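Local structure of YceI-like domain protein (Burkholderia cenocepacia BC7, 5IXH) at residues 12-17 and 21-26; 53-56 and 61-64; 33-38 and 120-125. The protein binds a long polyprenyl diphosphate inside a lipocalin-like beta barrel and probably captures antibiotics outside the bacterial cell. One frame throughout, in Å; residues are numbered along the deposited sequence.

Contact 1 of 3, residues 12-17 and 21-26; sequences SAVSKQ and PTEGAF. With OTP ((2E,6E,10E,14E,18E,22E,26E)-3,7,11,15,19,23,27,31-octamethyldotriaconta-2,6,10,14,18,22,26,30-octaenyl trihydrogen diphosphate), chain C.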
loop_
_atom_site.group_PDB
_atom_site.type_symbol
_atom_site.label_atom_id
_atom_site.label_comp_id
_atom_site.label_asym_id
_atom_site.label_seq_id
_atom_site.Cartn_x
_atom_site.Cartn_y
_atom_site.Cartn_z
ATOM N N SER A 12 -1.073 3.433 4.661
ATOM C CA SER A 12 -0.340 4.688 4.660
ATOM C C SER A 12 0.945 4.559 3.868
ATOM O O SER A 12 1.360 3.456 3.508
ATOM C CB SER A 12 -0.047 5.157 6.088
ATOM O OG SER A 12 0.850 4.303 6.754
ATOM N N ALA A 13 1.544 5.704 3.565
ATOM C CA ALA A 13 2.810 5.755 2.858
ATOM C C ALA A 13 3.704 6.767 3.558
ATOM O O ALA A 13 3.273 7.872 3.888
ATOM C CB ALA A 13 2.619 6.124 1.422
ATOM N N VAL A 14 4.927 6.324 3.843
ATOM C CA VAL A 14 5.905 7.155 4.521
ATOM C C VAL A 14 7.011 7.499 3.543
ATOM O O VAL A 14 7.654 6.594 2.991
ATOM C CB VAL A 14 6.525 6.427 5.711
ATOM C CG1 VAL A 14 7.481 7.345 6.423
ATOM C CG2 VAL A 14 5.438 5.935 6.664
ATOM N N SER A 15 7.236 8.782 3.349
ATOM C CA SER A 15 8.260 9.280 2.445
ATOM C C SER A 15 9.290 10.033 3.259
ATOM O O SER A 15 9.084 10.275 4.457
ATOM C CB SER A 15 7.653 10.217 1.398
ATOM O OG SER A 15 7.056 11.361 1.994
ATOM N N LYS A 16 10.386 10.418 2.612
ATOM C CA LYS A 16 11.448 11.128 3.311
ATOM C C LYS A 16 12.018 12.330 2.574
ATOM O O LYS A 16 12.021 12.356 1.348
ATOM C CB LYS A 16 12.601 10.173 3.647
ATOM C CG LYS A 16 12.346 9.215 4.811
ATOM C CD LYS A 16 13.644 8.517 5.206
ATOM C CE LYS A 16 13.696 8.176 6.686
ATOM N NZ LYS A 16 13.331 6.763 6.942
ATOM N N GLN A 17 12.516 13.312 3.335
ATOM C CA GLN A 17 13.180 14.474 2.741
ATOM C C GLN A 17 13.804 15.572 3.649
ATOM O O GLN A 17 13.570 16.750 3.384
ATOM C CB GLN A 17 12.167 15.167 1.821
ATOM C CG GLN A 17 10.803 15.377 2.440
ATOM C CD GLN A 17 10.314 16.795 2.258
ATOM O OE1 GLN A 17 10.307 17.322 1.145
ATOM N NE2 GLN A 17 9.927 17.434 3.357
ATOM N N PRO A 21 9.973 10.620 9.011
ATOM C CA PRO A 21 8.780 10.486 8.169
ATOM C C PRO A 21 7.977 11.741 7.852
ATOM O O PRO A 21 7.786 12.616 8.696
ATOM C CB PRO A 21 7.892 9.567 9.007
ATOM C CG PRO A 21 8.842 8.702 9.707
ATOM C CD PRO A 21 9.933 9.646 10.119
ATOM N N THR A 22 7.511 11.806 6.610
ATOM C CA THR A 22 6.242 12.443 6.326
ATOM C C THR A 22 5.341 11.289 5.944
ATOM O O THR A 22 5.656 10.517 5.035
ATOM C CB THR A 22 6.286 13.454 5.181
ATOM O OG1 THR A 22 7.271 14.457 5.457
ATOM C CG2 THR A 22 4.928 14.124 5.043
ATOM N N GLU A 23 4.240 11.153 6.670
ATOM C CA GLU A 23 3.307 10.066 6.455
ATOM C C GLU A 23 1.993 10.631 5.952
ATOM O O GLU A 23 1.555 11.705 6.391
ATOM C CB GLU A 23 3.092 9.309 7.762
ATOM C CG GLU A 23 2.168 8.121 7.650
ATOM C CD GLU A 23 2.240 7.214 8.864
ATOM O OE1 GLU A 23 2.794 7.648 9.892
ATOM O OE2 GLU A 23 1.750 6.068 8.783
ATOM N N GLY A 24 1.394 9.927 5.003
ATOM C CA GLY A 24 0.052 10.215 4.554
ATOM C C GLY A 24 -0.741 8.925 4.610
ATOM O O GLY A 24 -0.173 7.820 4.550
ATOM N N ALA A 25 -2.053 9.033 4.749
ATOM C CA ALA A 25 -2.925 7.861 4.800
ATOM C C ALA A 25 -4.005 7.933 3.752
ATOM O O ALA A 25 -4.525 9.022 3.461
ATOM C CB ALA A 25 -3.554 7.742 6.165
ATOM N N PHE A 26 -4.342 6.798 3.158
ATOM C CA PHE A 26 -5.430 6.733 2.206
ATOM C C PHE A 26 -6.722 6.536 2.969
ATOM O O PHE A 26 -6.884 5.554 3.699
ATOM C CB PHE A 26 -5.206 5.605 1.223
ATOM C CG PHE A 26 -4.005 5.796 0.365
ATOM C CD1 PHE A 26 -4.078 6.568 -0.793
ATOM C CD2 PHE A 26 -2.791 5.208 0.690
ATOM C CE1 PHE A 26 -2.970 6.758 -1.598
ATOM C CE2 PHE A 26 -1.683 5.388 -0.117
ATOM C CZ PHE A 26 -1.762 6.152 -1.259
HETATM O O7 OTP C . 10.847 22.036 2.396
HETATM P P2 OTP C . 10.527 21.183 1.185
HETATM O O5 OTP C . 10.549 22.039 -0.061
HETATM O O6 OTP C . 11.548 20.073 1.055
HETATM O O4 OTP C . 9.087 20.538 1.353
HETATM P P1 OTP C . 8.268 19.843 0.182
HETATM O O2 OTP C . 7.505 20.887 -0.602
HETATM O O3 OTP C . 9.207 19.095 -0.740
HETATM O O1 OTP C . 7.238 18.838 0.855
HETATM C C40 OTP C . 7.171 17.470 0.487
HETATM C C39 OTP C . 5.855 17.005 1.104
HETATM C C37 OTP C . 5.398 15.720 1.055
HETATM C C38 OTP C . 4.053 15.476 1.737
HETATM C C36 OTP C . 6.148 14.561 0.357
HETATM C C35 OTP C . 5.147 13.805 -0.542
HETATM C C34 OTP C . 5.501 12.313 -0.676
HETATM C C32 OTP C . 4.535 11.435 -1.113
HETATM C C33 OTP C . 3.122 11.919 -1.462
HETATM C C31 OTP C . 4.870 9.940 -1.261
HETATM C C30 OTP C . 4.413 9.445 -2.649
HETATM C C29 OTP C . 3.570 8.195 -2.374
HETATM C C27 OTP C . 3.825 6.985 -2.969
HETATM C C28 OTP C . 4.946 6.729 -3.979
HETATM C C26 OTP C . 2.902 5.837 -2.558
HETATM C C25 OTP C . 2.453 5.016 -3.774
HETATM C C24 OTP C . 1.606 3.962 -3.050
HETATM C C22 OTP C . 0.271 3.803 -3.302
HETATM C C23 OTP C . -0.497 4.622 -4.343
HETATM C C21 OTP C . -0.445 2.723 -2.493
HETATM C C20 OTP C . -0.452 1.486 -3.391
HETATM C C19 OTP C . -0.653 0.294 -2.450
HETATM C C17 OTP C . -1.593 -0.681 -2.709
HETATM C C18 OTP C . -2.469 -0.604 -3.962
HETATM C C16 OTP C . -1.787 -1.883 -1.769
HETATM C C15 OTP C . -0.957 -1.771 -0.477
HETATM C C14 OTP C . -0.932 -3.158 0.185
HETATM C C12 OTP C . -0.021 -4.107 -0.223
HETATM C C13 OTP C . 1.022 -3.850 -1.317
HETATM C C11 OTP C . 0.004 -5.496 0.433
HETATM C C10 OTP C . -1.359 -5.890 1.015
HETATM C C9 OTP C . -1.220 -7.390 1.320
HETATM C C7 OTP C . -2.312 -8.167 1.608
HETATM C C8 OTP C . -3.719 -7.567 1.637
HETATM C C6 OTP C . -2.066 -9.662 1.888
HETATM C C5 OTP C . -2.859 -10.118 3.115
HETATM C C4 OTP C . -2.118 -11.371 3.620
HETATM C C2 OTP C . -2.577 -12.660 3.479
HETATM C C3 OTP C . -1.701 -13.778 4.044
HETATM C C1 OTP C . -3.902 -13.015 2.799
#
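Ser12 and Ala25, Ala13 and Gly24, Val14 and Glu23, and Ser15 and Thr22 pair in antiparallel register on the short strands 12-15 and 22-26; their axes come within 4.7 Å, with 161° between their N-to-C directions. Ala13-Gly24 and Ser15-Thr22 are the hydrogen-bonded pairs; the bond from Ala13 N to Gly24 O measures 2.9 Å, and Gly24 N returns one to Ala13 O. In the pair nearest the turn, Ser15 N donates to Thr22 O at 2.9 Å, and Thr22 N to Ser15 O. On one face stand Ser12, Val14, Glu23 and Ala25. Glu23, its chain extended and CG anti to the backbone N (chi1 -178°), reaches diagonally across this face, past its pair mate Val14, to Ser12: Ser12 OG donates to the anti lone pair of Glu23 OE2 at 2.8 Å. The same OE2 forms a salt bridge with Lys155 of strand 151-160, and that lysine also bonds Ser12 OG, so three polar groups lock together across three strands. This hairpin belongs to the curled antiparallel sheet of the YceI-like, lipocalin-type barrel, and its other face looks onto the bound polyprenyl diphosphate. There Ala13 CB lies 4.0 Å from OTP C26, Ser15 OG reaches to 3.2 Å from OTP C34, and the methyl CG2 of Thr22 packs at OTP C38. Further down the strand, the far end of the Phe26 ring leans obliquely on the ligand, its CZ near the branch methyl C23. Back on the Glu23 face, Val14 and Pro21 run alongside each other; Val14 CG1 is modelled 3.4 Å from Pro21 CB, closer than usual, though the proline, which follows a cis peptide bond, is poorly ordered.

Contact 2 of 3, residues 53-56 and 61-64; sequences SFDL and YNDQ. With OTP ((2E,6E,10E,14E,18E,22E,26E)-3,7,11,15,19,23,27,31-octamethyldotriaconta-2,6,10,14,18,22,26,30-octaenyl trihydrogen diphosphate), chain C.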
loop_
_atom_site.group_PDB
_atom_site.type_symbol
_atom_site.label_atom_id
_atom_site.label_comp_id
_atom_site.label_asym_id
_atom_site.label_seq_id
_atom_site.Cartn_x
_atom_site.Cartn_y
_atom_site.Cartn_z
ATOM N N SER A 53 -7.872 9.992 -2.183
ATOM C CA SER A 53 -8.168 10.028 -0.755
ATOM C C SER A 53 -6.901 10.091 0.092
ATOM O O SER A 53 -6.988 10.052 1.323
ATOM C CB SER A 53 -8.991 8.812 -0.337
ATOM O OG SER A 53 -8.188 7.635 -0.231
ATOM N N PHE A 54 -5.748 10.217 -0.527
ATOM C CA PHE A 54 -4.481 10.342 0.201
ATOM C C PHE A 54 -4.438 11.657 0.963
ATOM O O PHE A 54 -4.604 12.728 0.377
ATOM C CB PHE A 54 -3.283 10.231 -0.747
ATOM C CG PHE A 54 -1.943 10.021 -0.073
ATOM C CD1 PHE A 54 -1.693 8.900 0.696
ATOM C CD2 PHE A 54 -0.906 10.936 -0.264
ATOM C CE1 PHE A 54 -0.467 8.695 1.269
ATOM C CE2 PHE A 54 0.315 10.752 0.332
ATOM C CZ PHE A 54 0.551 9.622 1.094
ATOM N N ASP A 55 -4.238 11.568 2.267
ATOM C CA ASP A 55 -4.279 12.713 3.151
ATOM C C ASP A 55 -2.987 12.837 3.923
ATOM O O ASP A 55 -2.657 11.995 4.759
ATOM C CB ASP A 55 -5.455 12.563 4.107
ATOM C CG ASP A 55 -5.629 13.760 5.009
ATOM O OD1 ASP A 55 -5.046 14.854 4.771
ATOM O OD2 ASP A 55 -6.387 13.626 5.988
ATOM N N LEU A 56 -2.257 13.902 3.633
ATOM C CA LEU A 56 -1.022 14.256 4.323
ATOM C C LEU A 56 -1.260 15.264 5.441
ATOM O O LEU A 56 -0.306 15.713 6.072
ATOM C CB LEU A 56 -0.041 14.830 3.301
ATOM C CG LEU A 56 0.515 13.777 2.347
ATOM C CD1 LEU A 56 0.875 14.413 1.019
ATOM C CD2 LEU A 56 1.718 13.126 2.988
ATOM N N TYR A 61 -0.521 20.151 0.197
ATOM C CA TYR A 61 0.191 18.922 -0.112
ATOM C C TYR A 61 -0.757 17.938 -0.780
ATOM O O TYR A 61 -0.395 17.288 -1.758
ATOM C CB TYR A 61 0.763 18.282 1.143
ATOM C CG TYR A 61 1.929 18.986 1.798
ATOM C CD1 TYR A 61 2.598 20.063 1.199
ATOM C CD2 TYR A 61 2.359 18.587 3.054
ATOM C CE1 TYR A 61 3.667 20.674 1.822
ATOM C CE2 TYR A 61 3.418 19.203 3.686
ATOM C CZ TYR A 61 4.069 20.248 3.069
ATOM O OH TYR A 61 5.124 20.853 3.713
ATOM N N ASN A 62 -1.977 17.811 -0.272
ATOM C CA ASN A 62 -2.914 16.852 -0.843
ATOM C C ASN A 62 -3.202 17.166 -2.295
ATOM O O ASN A 62 -3.235 16.269 -3.144
ATOM C CB ASN A 62 -4.220 16.828 -0.046
ATOM C CG ASN A 62 -4.040 16.230 1.339
ATOM O OD1 ASN A 62 -2.989 15.664 1.649
ATOM N ND2 ASN A 62 -5.060 16.368 2.188
ATOM N N ASP A 63 -3.379 18.447 -2.606
ATOM C CA ASP A 63 -3.637 18.854 -3.985
ATOM C C ASP A 63 -2.444 18.573 -4.887
ATOM O O ASP A 63 -2.619 18.077 -6.006
ATOM C CB ASP A 63 -3.999 20.326 -4.067
ATOM C CG ASP A 63 -5.356 20.613 -3.510
ATOM O OD1 ASP A 63 -6.113 19.653 -3.278
ATOM O OD2 ASP A 63 -5.666 21.805 -3.321
ATOM N N GLN A 64 -1.239 18.900 -4.426
ATOM C CA GLN A 64 -0.045 18.660 -5.221
ATOM C C GLN A 64 0.116 17.174 -5.527
ATOM O O GLN A 64 0.432 16.820 -6.657
ATOM C CB GLN A 64 1.219 19.155 -4.501
ATOM C CG GLN A 64 2.550 18.705 -5.145
ATOM C CD GLN A 64 3.000 19.622 -6.249
ATOM O OE1 GLN A 64 3.231 19.211 -7.388
ATOM N NE2 GLN A 64 3.142 20.873 -5.909
HETATM O O7 OTP C . 10.847 22.036 2.396
HETATM P P2 OTP C . 10.527 21.183 1.185
HETATM O O5 OTP C . 10.549 22.039 -0.061
HETATM O O6 OTP C . 11.548 20.073 1.055
HETATM O O4 OTP C . 9.087 20.538 1.353
HETATM P P1 OTP C . 8.268 19.843 0.182
HETATM O O2 OTP C . 7.505 20.887 -0.602
HETATM O O3 OTP C . 9.207 19.095 -0.740
HETATM O O1 OTP C . 7.238 18.838 0.855
HETATM C C40 OTP C . 7.171 17.470 0.487
HETATM C C39 OTP C . 5.855 17.005 1.104
HETATM C C37 OTP C . 5.398 15.720 1.055
HETATM C C38 OTP C . 4.053 15.476 1.737
HETATM C C36 OTP C . 6.148 14.561 0.357
HETATM C C35 OTP C . 5.147 13.805 -0.542
HETATM C C34 OTP C . 5.501 12.313 -0.676
HETATM C C32 OTP C . 4.535 11.435 -1.113
HETATM C C33 OTP C . 3.122 11.919 -1.462
HETATM C C31 OTP C . 4.870 9.940 -1.261
HETATM C C30 OTP C . 4.413 9.445 -2.649
HETATM C C29 OTP C . 3.570 8.195 -2.374
HETATM C C27 OTP C . 3.825 6.985 -2.969
HETATM C C28 OTP C . 4.946 6.729 -3.979
HETATM C C26 OTP C . 2.902 5.837 -2.558
HETATM C C25 OTP C . 2.453 5.016 -3.774
HETATM C C24 OTP C . 1.606 3.962 -3.050
HETATM C C22 OTP C . 0.271 3.803 -3.302
HETATM C C23 OTP C . -0.497 4.622 -4.343
HETATM C C21 OTP C . -0.445 2.723 -2.493
HETATM C C20 OTP C . -0.452 1.486 -3.391
HETATM C C19 OTP C . -0.653 0.294 -2.450
HETATM C C17 OTP C . -1.593 -0.681 -2.709
HETATM C C18 OTP C . -2.469 -0.604 -3.962
HETATM C C16 OTP C . -1.787 -1.883 -1.769
HETATM C C15 OTP C . -0.957 -1.771 -0.477
HETATM C C14 OTP C . -0.932 -3.158 0.185
HETATM C C12 OTP C . -0.021 -4.107 -0.223
HETATM C C13 OTP C . 1.022 -3.850 -1.317
HETATM C C11 OTP C . 0.004 -5.496 0.433
HETATM C C10 OTP C . -1.359 -5.890 1.015
HETATM C C9 OTP C . -1.220 -7.390 1.320
HETATM C C7 OTP C . -2.312 -8.167 1.608
HETATM C C8 OTP C . -3.719 -7.567 1.637
HETATM C C6 OTP C . -2.066 -9.662 1.888
HETATM C C5 OTP C . -2.859 -10.118 3.115
HETATM C C4 OTP C . -2.118 -11.371 3.620
HETATM C C2 OTP C . -2.577 -12.660 3.479
HETATM C C3 OTP C . -1.701 -13.778 4.044
HETATM C C1 OTP C . -3.902 -13.015 2.799
HETATM O O HOH W 1 -4.167 13.707 -2.282
#
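Asn62, on helix 59-66, grips the end of strand 54-55 through both ends of its amide. Its OD1 accepts from Leu56 N at 2.8 Å, a nearly straight bond (174° at the hydrogen) lying in the carbonyl plane on a lone pair. Its ND2 donates to Asp55 OD1 at 3.0 Å; the amide is used in its own plane, but it meets the carboxylate from above, the two flat groups being turned 78° against each other. These two bonds fix the rotation of the amide, and Asp55 OD1 also accepts from Gly57 N. The tightly packed part lies beside this grip, where Leu56 and Tyr61 cross at about a right angle: Leu56 CD1 touches Tyr61 CB at 3.9 Å, and both methyls of Leu56 close on the ligand methyl C38, CD1 at 3.4 Å. The Tyr61 ring has OTP C39 4.1 Å above its centre, while Phe54 CE2 approaches OTP C33 at 3.5 Å. Away from the ligand the join is looser: a water donates to both Phe54 O and Asn62 O, linking the two backbones. Strand 54-55 and the short helix flank the diphosphate end of the lipocalin-like barrel, where Phe54, Leu56 and Tyr61 line the polyprenyl pocket.

Contact 3 of 3, residues 33-38 and 120-125; sequences VKFDPA and ATQTFD. With OTP ((2E,6E,10E,14E,18E,22E,26E)-3,7,11,15,19,23,27,31-octamethyldotriaconta-2,6,10,14,18,22,26,30-octaenyl trihydrogen diphosphate), chain C.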
loop_
_atom_site.group_PDB
_atom_site.type_symbol
_atom_site.label_atom_id
_atom_site.label_comp_id
_atom_site.label_asym_id
_atom_site.label_seq_id
_atom_site.Cartn_x
_atom_site.Cartn_y
_atom_site.Cartn_z
ATOM N N VAL A 33 -9.880 -10.472 1.534
ATOM C CA VAL A 33 -8.904 -11.462 1.943
ATOM C C VAL A 33 -9.578 -12.800 2.169
ATOM O O VAL A 33 -10.660 -12.878 2.747
ATOM C CB VAL A 33 -8.181 -11.037 3.235
ATOM C CG1 VAL A 33 -7.170 -12.080 3.644
ATOM C CG2 VAL A 33 -7.505 -9.695 3.056
ATOM N N LYS A 34 -8.935 -13.854 1.706
ATOM C CA LYS A 34 -9.356 -15.205 1.994
ATOM C C LYS A 34 -8.124 -15.919 2.521
ATOM O O LYS A 34 -7.189 -16.147 1.770
ATOM C CB LYS A 34 -9.873 -15.880 0.721
ATOM C CG LYS A 34 -10.818 -15.009 -0.096
ATOM C CD LYS A 34 -11.195 -15.669 -1.414
ATOM C CE LYS A 34 -11.989 -14.720 -2.302
ATOM N NZ LYS A 34 -12.266 -15.305 -3.644
ATOM N N PHE A 35 -8.099 -16.244 3.813
ATOM C CA PHE A 35 -6.904 -16.806 4.428
ATOM C C PHE A 35 -7.175 -17.730 5.594
ATOM O O PHE A 35 -7.849 -17.337 6.552
ATOM C CB PHE A 35 -5.968 -15.699 4.917
ATOM C CG PHE A 35 -4.641 -16.218 5.395
ATOM C CD1 PHE A 35 -3.709 -16.656 4.477
ATOM C CD2 PHE A 35 -4.342 -16.303 6.739
ATOM C CE1 PHE A 35 -2.486 -17.161 4.898
ATOM C CE2 PHE A 35 -3.125 -16.798 7.163
ATOM C CZ PHE A 35 -2.196 -17.223 6.230
ATOM N N ASP A 36 -6.631 -18.940 5.506
ATOM C CA ASP A 36 -6.716 -19.943 6.542
ATOM C C ASP A 36 -5.294 -20.431 6.723
ATOM O O ASP A 36 -4.731 -21.006 5.798
ATOM C CB ASP A 36 -7.590 -21.093 6.053
ATOM C CG ASP A 36 -7.722 -22.209 7.068
ATOM O OD1 ASP A 36 -6.967 -22.226 8.061
ATOM O OD2 ASP A 36 -8.589 -23.077 6.855
ATOM N N PRO A 37 -4.693 -20.226 7.909
ATOM C CA PRO A 37 -3.294 -20.621 8.081
ATOM C C PRO A 37 -3.060 -22.133 7.934
ATOM O O PRO A 37 -1.917 -22.562 7.737
ATOM C CB PRO A 37 -2.975 -20.191 9.522
ATOM C CG PRO A 37 -4.072 -19.299 9.936
ATOM C CD PRO A 37 -5.269 -19.671 9.144
ATOM N N ALA A 38 -4.119 -22.931 8.009
ATOM C CA ALA A 38 -3.989 -24.377 7.803
ATOM C C ALA A 38 -3.798 -24.720 6.326
ATOM O O ALA A 38 -3.365 -25.829 5.997
ATOM C CB ALA A 38 -5.209 -25.107 8.365
ATOM N N ALA A 120 -13.233 -13.732 16.265
ATOM C CA ALA A 120 -13.667 -13.704 14.871
ATOM C C ALA A 120 -12.906 -12.672 14.030
ATOM O O ALA A 120 -13.306 -12.378 12.907
ATOM C CB ALA A 120 -15.172 -13.445 14.795
ATOM N N THR A 121 -11.808 -12.141 14.562
ATOM C CA THR A 121 -11.034 -11.097 13.885
ATOM C C THR A 121 -9.666 -11.619 13.434
ATOM O O THR A 121 -8.979 -12.286 14.202
ATOM C CB THR A 121 -10.805 -9.908 14.835
ATOM O OG1 THR A 121 -12.071 -9.396 15.274
ATOM C CG2 THR A 121 -10.052 -8.809 14.152
ATOM N N GLN A 122 -9.289 -11.320 12.203
ATOM C CA GLN A 122 -7.962 -11.602 11.678
ATOM C C GLN A 122 -7.296 -10.285 11.333
ATOM O O GLN A 122 -7.904 -9.432 10.674
ATOM C CB GLN A 122 -8.037 -12.392 10.374
ATOM C CG GLN A 122 -7.883 -13.874 10.458
ATOM C CD GLN A 122 -7.910 -14.490 9.074
ATOM O OE1 GLN A 122 -8.441 -13.897 8.129
ATOM N NE2 GLN A 122 -7.324 -15.660 8.936
ATOM N N THR A 123 -6.029 -10.117 11.683
ATOM C CA THR A 123 -5.286 -8.914 11.343
ATOM C C THR A 123 -4.069 -9.237 10.498
ATOM O O THR A 123 -3.400 -10.262 10.732
ATOM C CB THR A 123 -4.849 -8.148 12.575
ATOM O OG1 THR A 123 -3.928 -8.937 13.313
ATOM C CG2 THR A 123 -6.049 -7.822 13.450
ATOM N N PHE A 124 -3.783 -8.369 9.546
ATOM C CA PHE A 124 -2.725 -8.551 8.563
ATOM C C PHE A 124 -1.919 -7.287 8.578
ATOM O O PHE A 124 -2.450 -6.194 8.232
ATOM C CB PHE A 124 -3.304 -8.751 7.163
ATOM C CG PHE A 124 -4.247 -9.884 7.066
ATOM C CD1 PHE A 124 -5.574 -9.749 7.411
ATOM C CD2 PHE A 124 -3.801 -11.139 6.683
ATOM C CE1 PHE A 124 -6.431 -10.811 7.344
ATOM C CE2 PHE A 124 -4.652 -12.206 6.623
ATOM C CZ PHE A 124 -5.969 -12.057 6.960
ATOM N N ASP A 125 -0.663 -7.373 8.973
ATOM C CA ASP A 125 0.208 -6.204 9.115
ATOM C C ASP A 125 1.465 -6.364 8.287
ATOM O O ASP A 125 2.062 -7.434 8.250
ATOM C CB ASP A 125 0.657 -6.048 10.573
ATOM C CG ASP A 125 -0.432 -5.505 11.470
ATOM O OD1 ASP A 125 -0.765 -4.308 11.327
ATOM O OD2 ASP A 125 -0.951 -6.257 12.309
HETATM O O7 OTP C . 10.847 22.036 2.396
HETATM P P2 OTP C . 10.527 21.183 1.185
HETATM O O5 OTP C . 10.549 22.039 -0.061
HETATM O O6 OTP C . 11.548 20.073 1.055
HETATM O O4 OTP C . 9.087 20.538 1.353
HETATM P P1 OTP C . 8.268 19.843 0.182
HETATM O O2 OTP C . 7.505 20.887 -0.602
HETATM O O3 OTP C . 9.207 19.095 -0.740
HETATM O O1 OTP C . 7.238 18.838 0.855
HETATM C C40 OTP C . 7.171 17.470 0.487
HETATM C C39 OTP C . 5.855 17.005 1.104
HETATM C C37 OTP C . 5.398 15.720 1.055
HETATM C C38 OTP C . 4.053 15.476 1.737
HETATM C C36 OTP C . 6.148 14.561 0.357
HETATM C C35 OTP C . 5.147 13.805 -0.542
HETATM C C34 OTP C . 5.501 12.313 -0.676
HETATM C C32 OTP C . 4.535 11.435 -1.113
HETATM C C33 OTP C . 3.122 11.919 -1.462
HETATM C C31 OTP C . 4.870 9.940 -1.261
HETATM C C30 OTP C . 4.413 9.445 -2.649
HETATM C C29 OTP C . 3.570 8.195 -2.374
HETATM C C27 OTP C . 3.825 6.985 -2.969
HETATM C C28 OTP C . 4.946 6.729 -3.979
HETATM C C26 OTP C . 2.902 5.837 -2.558
HETATM C C25 OTP C . 2.453 5.016 -3.774
HETATM C C24 OTP C . 1.606 3.962 -3.050
HETATM C C22 OTP C . 0.271 3.803 -3.302
HETATM C C23 OTP C . -0.497 4.622 -4.343
HETATM C C21 OTP C . -0.445 2.723 -2.493
HETATM C C20 OTP C . -0.452 1.486 -3.391
HETATM C C19 OTP C . -0.653 0.294 -2.450
HETATM C C17 OTP C . -1.593 -0.681 -2.709
HETATM C C18 OTP C . -2.469 -0.604 -3.962
HETATM C C16 OTP C . -1.787 -1.883 -1.769
HETATM C C15 OTP C . -0.957 -1.771 -0.477
HETATM C C14 OTP C . -0.932 -3.158 0.185
HETATM C C12 OTP C . -0.021 -4.107 -0.223
HETATM C C13 OTP C . 1.022 -3.850 -1.317
HETATM C C11 OTP C . 0.004 -5.496 0.433
HETATM C C10 OTP C . -1.359 -5.890 1.015
HETATM C C9 OTP C . -1.220 -7.390 1.320
HETATM C C7 OTP C . -2.312 -8.167 1.608
HETATM C C8 OTP C . -3.719 -7.567 1.637
HETATM C C6 OTP C . -2.066 -9.662 1.888
HETATM C C5 OTP C . -2.859 -10.118 3.115
HETATM C C4 OTP C . -2.118 -11.371 3.620
HETATM C C2 OTP C . -2.577 -12.660 3.479
HETATM C C3 OTP C . -1.701 -13.778 4.044
HETATM C C1 OTP C . -3.902 -13.015 2.799
HETATM O O HOH W 2 -9.778 -14.476 5.870
#
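Phe35 and Gln122 have side chains that cross nearly at right angles, ring and amide planes 40° apart, with the amide nitrogen of Gln122 at the edge of the phenyl ring, in its plane. Phe35 CB lies 4.1 Å from Phe124 CE2 and also near OTP C1; from it CG stands anti to the backbone N (chi1 -172°), close to OTP C3 and C1. CD2 faces Gln122 NE2 at 3.8 Å and also nears Phe124 CE2. On the other flank CD1 comes to 3.5 Å from OTP C3 and CE1 follows it closely, so C3, one of the two terminal methyls, lies over one face, nearer the CD1-CE1 side than the centre, with CZ at the limit of contact. Here, at the end of the lipocalin-like barrel far from the diphosphate, strand 22-34 ends beside strand 121-131 without pairing to it, the two meeting through side chains, and the polyprenyl tail lies against Phe35, just past strand 22-34, and Phe124 of strand 121-131. Phe124 presents CD2 to OTP C4 and its tip CZ to Val33 CG1, the latter at 3.5 Å. Gln122 NE2 bonds Phe35 O at 3.0 Å, approaching from above the carbonyl plane. A water accepts from Phe35 N and donates to Gln122 OE1.

In the fold
All three contacts touch the same polyprenyl diphosphate. Contacts 1 and 2 overlap on it, both meeting C38, and contact 1 extends on to mid-chain at Phe26; contact 3 holds the far tail. Contacts 1 and 2 lie on one side of the chain's centre, their centres 11 Å apart, and share a border: Ala25 O and Asp55 N are 2.8 Å apart, probably hydrogen-bonded, and Phe26 CZ packs on Phe54 CD1 at 3.4 Å. Contact 3 lies on the opposite side, its centre about 26 Å from that of contact 1 and 31 Å from that of contact 2. Strand 22-34 nevertheless links contacts 1 and 3, running from the hairpin to the far end of the barrel.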